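Local coordinates for protein TRAP dicarboxylate transporter-DctP subunit (Marinobacter aquaeolei, PDB 4PFI) that probably captures an organic acid such as a dicarboxylate in the periplasm and delivers it to a TRAP transporter for uptake, at residues L152-M160 against A278-N286. Residues are numbered along the deposited sequence; the frame is centred on the assembly and turned at random.
Sequences LGFVPEGWM and AWTLQEDLN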
loop_
_atom_site.group_PDB
_atom_site.type_symbol
_atom_site.label_atom_id
_atom_site.label_comp_id
_atom_site.label_asym_id
_atom_site.label_seq_id
_atom_site.Cartn_x
_atom_site.Cartn_y
_atom_site.Cartn_z
ATOM N N LEU A 152 7.828 12.339 -0.719
ATOM C CA LEU A 152 8.676 12.296 -1.913
ATOM C C LEU A 152 7.988 11.586 -3.078
ATOM O O LEU A 152 8.345 11.797 -4.233
ATOM C CB LEU A 152 10.005 11.604 -1.601
ATOM C CG LEU A 152 10.829 12.258 -0.481
ATOM C CD1 LEU A 152 12.137 11.499 -0.230
ATOM C CD2 LEU A 152 11.103 13.728 -0.808
ATOM N N GLY A 153 7.017 10.726 -2.783
ATOM C CA GLY A 153 6.354 9.976 -3.834
ATOM C C GLY A 153 5.572 8.769 -3.359
ATOM O O GLY A 153 5.541 8.441 -2.169
ATOM N N PHE A 154 4.938 8.103 -4.317
ATOM C CA PHE A 154 4.148 6.917 -4.050
ATOM C C PHE A 154 4.722 5.707 -4.794
ATOM O O PHE A 154 5.231 5.845 -5.905
ATOM C CB PHE A 154 2.690 7.174 -4.455
ATOM C CG PHE A 154 2.028 8.278 -3.656
ATOM C CD1 PHE A 154 1.888 8.165 -2.285
ATOM C CD2 PHE A 154 1.588 9.456 -4.272
ATOM C CE1 PHE A 154 1.306 9.182 -1.549
ATOM C CE2 PHE A 154 0.997 10.480 -3.527
ATOM C CZ PHE A 154 0.856 10.345 -2.172
ATOM N N VAL A 155 4.644 4.533 -4.171
ATOM C CA VAL A 155 5.097 3.289 -4.779
ATOM C C VAL A 155 4.047 2.163 -4.706
ATOM O O VAL A 155 3.524 1.872 -3.636
ATOM C CB VAL A 155 6.374 2.800 -4.095
ATOM C CG1 VAL A 155 6.870 1.535 -4.770
ATOM C CG2 VAL A 155 7.444 3.912 -4.119
ATOM N N PRO A 156 3.751 1.515 -5.845
ATOM C CA PRO A 156 2.792 0.395 -5.917
ATOM C C PRO A 156 3.371 -0.908 -5.330
ATOM O O PRO A 156 4.539 -1.200 -5.595
ATOM C CB PRO A 156 2.568 0.229 -7.427
ATOM C CG PRO A 156 3.903 0.661 -8.049
ATOM C CD PRO A 156 4.423 1.769 -7.135
ATOM N N GLU A 157 2.604 -1.661 -4.534
ATOM C CA GLU A 157 3.076 -2.971 -4.037
ATOM C C GLU A 157 2.223 -4.098 -4.601
ATOM O O GLU A 157 2.532 -5.281 -4.433
ATOM C CB GLU A 157 3.125 -3.026 -2.512
ATOM C CG GLU A 157 3.721 -1.782 -1.915
ATOM C CD GLU A 157 3.925 -1.855 -0.402
ATOM O OE1 GLU A 157 3.131 -1.223 0.337
ATOM O OE2 GLU A 157 4.887 -2.522 0.057
ATOM N N GLY A 158 1.168 -3.739 -5.313
ATOM C CA GLY A 158 0.402 -4.726 -6.033
ATOM C C GLY A 158 -1.088 -4.612 -5.788
ATOM O O GLY A 158 -1.533 -3.910 -4.876
ATOM N N TRP A 159 -1.868 -5.275 -6.631
ATOM C CA TRP A 159 -3.295 -5.372 -6.430
ATOM C C TRP A 159 -3.607 -6.021 -5.077
ATOM O O TRP A 159 -3.071 -7.089 -4.768
ATOM C CB TRP A 159 -3.876 -6.245 -7.534
ATOM C CG TRP A 159 -4.113 -5.540 -8.822
ATOM C CD1 TRP A 159 -3.517 -5.790 -10.012
ATOM C CD2 TRP A 159 -5.019 -4.448 -9.044
ATOM N NE1 TRP A 159 -3.989 -4.915 -10.974
ATOM C CE2 TRP A 159 -4.913 -4.086 -10.406
ATOM C CE3 TRP A 159 -5.908 -3.751 -8.223
ATOM C CZ2 TRP A 159 -5.665 -3.055 -10.970
ATOM C CZ3 TRP A 159 -6.649 -2.719 -8.780
ATOM C CH2 TRP A 159 -6.527 -2.386 -10.147
HETATM N N MSE A 160 -4.493 -5.428 -4.282
HETATM C CA MSE A 160 -5.005 -6.119 -3.083
HETATM C C MSE A 160 -5.753 -7.384 -3.550
HETATM O O MSE A 160 -6.484 -7.349 -4.537
HETATM C CB MSE A 160 -5.930 -5.230 -2.251
HETATM C CG MSE A 160 -5.244 -3.988 -1.684
HETATM SE SE MSE A 160 -3.914 -4.427 -0.315
HETATM C CE MSE A 160 -5.121 -4.731 1.219
ATOM N N ALA A 278 9.262 0.181 -10.335
ATOM C CA ALA A 278 8.466 -0.346 -9.237
ATOM C C ALA A 278 7.226 -1.072 -9.770
ATOM O O ALA A 278 6.836 -2.083 -9.229
ATOM C CB ALA A 278 8.060 0.767 -8.288
ATOM N N TRP A 279 6.612 -0.546 -10.826
ATOM C CA TRP A 279 5.457 -1.204 -11.405
ATOM C C TRP A 279 5.854 -2.571 -11.929
ATOM O O TRP A 279 5.083 -3.521 -11.858
ATOM C CB TRP A 279 4.821 -0.361 -12.496
ATOM C CG TRP A 279 4.036 0.750 -11.894
ATOM C CD1 TRP A 279 4.489 2.016 -11.595
ATOM C CD2 TRP A 279 2.662 0.716 -11.495
ATOM N NE1 TRP A 279 3.482 2.750 -11.031
ATOM C CE2 TRP A 279 2.351 1.981 -10.959
ATOM C CE3 TRP A 279 1.663 -0.257 -11.545
ATOM C CZ2 TRP A 279 1.083 2.300 -10.483
ATOM C CZ3 TRP A 279 0.398 0.060 -11.055
ATOM C CH2 TRP A 279 0.121 1.324 -10.537
ATOM N N THR A 280 7.087 -2.680 -12.398
ATOM C CA THR A 280 7.547 -3.934 -12.961
ATOM C C THR A 280 8.003 -4.907 -11.878
ATOM O O THR A 280 7.792 -6.099 -11.998
ATOM C CB THR A 280 8.679 -3.705 -13.967
ATOM O OG1 THR A 280 8.176 -2.941 -15.077
ATOM C CG2 THR A 280 9.248 -5.054 -14.459
ATOM N N LEU A 281 8.621 -4.400 -10.820
ATOM C CA LEU A 281 9.069 -5.256 -9.732
ATOM C C LEU A 281 7.873 -5.897 -9.052
ATOM O O LEU A 281 7.896 -7.083 -8.714
ATOM C CB LEU A 281 9.829 -4.438 -8.698
ATOM C CG LEU A 281 11.268 -4.078 -9.071
ATOM C CD1 LEU A 281 11.783 -2.963 -8.167
ATOM C CD2 LEU A 281 12.165 -5.319 -8.980
ATOM N N GLN A 282 6.807 -5.136 -8.860
ATOM C CA GLN A 282 5.713 -5.688 -8.089
ATOM C C GLN A 282 4.931 -6.684 -8.935
ATOM O O GLN A 282 4.520 -7.715 -8.417
ATOM C CB GLN A 282 4.810 -4.608 -7.461
ATOM C CG GLN A 282 4.056 -3.754 -8.441
ATOM C CD GLN A 282 2.893 -4.489 -9.046
ATOM O OE1 GLN A 282 2.519 -5.562 -8.584
ATOM N NE2 GLN A 282 2.326 -3.932 -10.097
ATOM N N GLU A 283 4.732 -6.395 -10.223
ATOM C CA GLU A 283 3.996 -7.325 -11.098
ATOM C C GLU A 283 4.679 -8.699 -11.085
ATOM O O GLU A 283 4.024 -9.731 -10.926
ATOM C CB GLU A 283 3.928 -6.802 -12.546
ATOM C CG GLU A 283 3.099 -7.695 -13.490
ATOM C CD GLU A 283 3.012 -7.164 -14.913
ATOM O OE1 GLU A 283 3.673 -6.152 -15.218
ATOM O OE2 GLU A 283 2.279 -7.759 -15.741
ATOM N N ASP A 284 6.005 -8.683 -11.246
ATOM C CA ASP A 284 6.830 -9.888 -11.260
ATOM C C ASP A 284 6.865 -10.604 -9.895
ATOM O O ASP A 284 6.688 -11.822 -9.829
ATOM C CB ASP A 284 8.263 -9.526 -11.668
ATOM C CG ASP A 284 8.427 -9.305 -13.189
ATOM O OD1 ASP A 284 7.548 -9.724 -13.989
ATOM O OD2 ASP A 284 9.466 -8.728 -13.590
ATOM N N LEU A 285 7.093 -9.862 -8.805
ATOM C CA LEU A 285 7.171 -10.508 -7.494
ATOM C C LEU A 285 5.826 -11.171 -7.158
ATOM O O LEU A 285 5.769 -12.298 -6.676
ATOM C CB LEU A 285 7.541 -9.529 -6.388
ATOM C CG LEU A 285 7.588 -10.142 -4.970
ATOM C CD1 LEU A 285 8.648 -11.244 -4.838
ATOM C CD2 LEU A 285 7.832 -9.057 -3.939
ATOM N N ASN A 286 4.743 -10.459 -7.426
ATOM C CA ASN A 286 3.429 -10.984 -7.139
ATOM C C ASN A 286 3.119 -12.221 -7.997
ATOM O O ASN A 286 2.507 -13.170 -7.508
ATOM C CB ASN A 286 2.369 -9.896 -7.276
ATOM C CG ASN A 286 2.372 -8.949 -6.094
ATOM O OD1 ASN A 286 2.362 -9.398 -4.949
ATOM N ND2 ASN A 286 2.440 -7.626 -6.352
#
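Pro156 lies over one face of the Trp279 indole, its CG 3.5 Å from the centroid of the five-membered ring and only 8° off the ring normal: a CH-pi contact. Its CB slides outward along the same face, over the CE2–CZ2 side of the benzo ring. Proline suits the place because its rigid ring presents slightly polarised C-H groups to an electron-rich surface. Gln124, Arg128 and Leu131 of helix 124-132 also touch the tryptophan. Next to this stack, Ala278 CB meets both Val155 CG1 (3.8 Å) and Pro156 CD (3.9 Å); a single methyl there lets the helix come close to the strand. In the two-lobed fold of TRAP solute-binding proteins, strand 149-164 is one of the long strands that pass between the lobes, paired here with strand 244-252; segment 278-286 of the long helix 263-296 runs nearly parallel to it, at 26°, with the axes 7.3 Å apart. Further along the strand the contact turns polar. The flat amide of Asn286 gives ND2 to Glu157 O (3.0 Å, N-H...O 165°), the oxygen lying in the amide plane while the donor is tilted out of the carbonyl plane. The same ND2 also donates to Gln282 OE1 at 3.0 Å, and Asn286 OD1 accepts from the backbone of Phe223, which fixes the amide's rotation. Gln282 sets CG between its backbone N and carbonyl carbon and bends again at chi2, bringing OE1 3.4 Å from the CA of Gly158, whose backbone angles call for glycine.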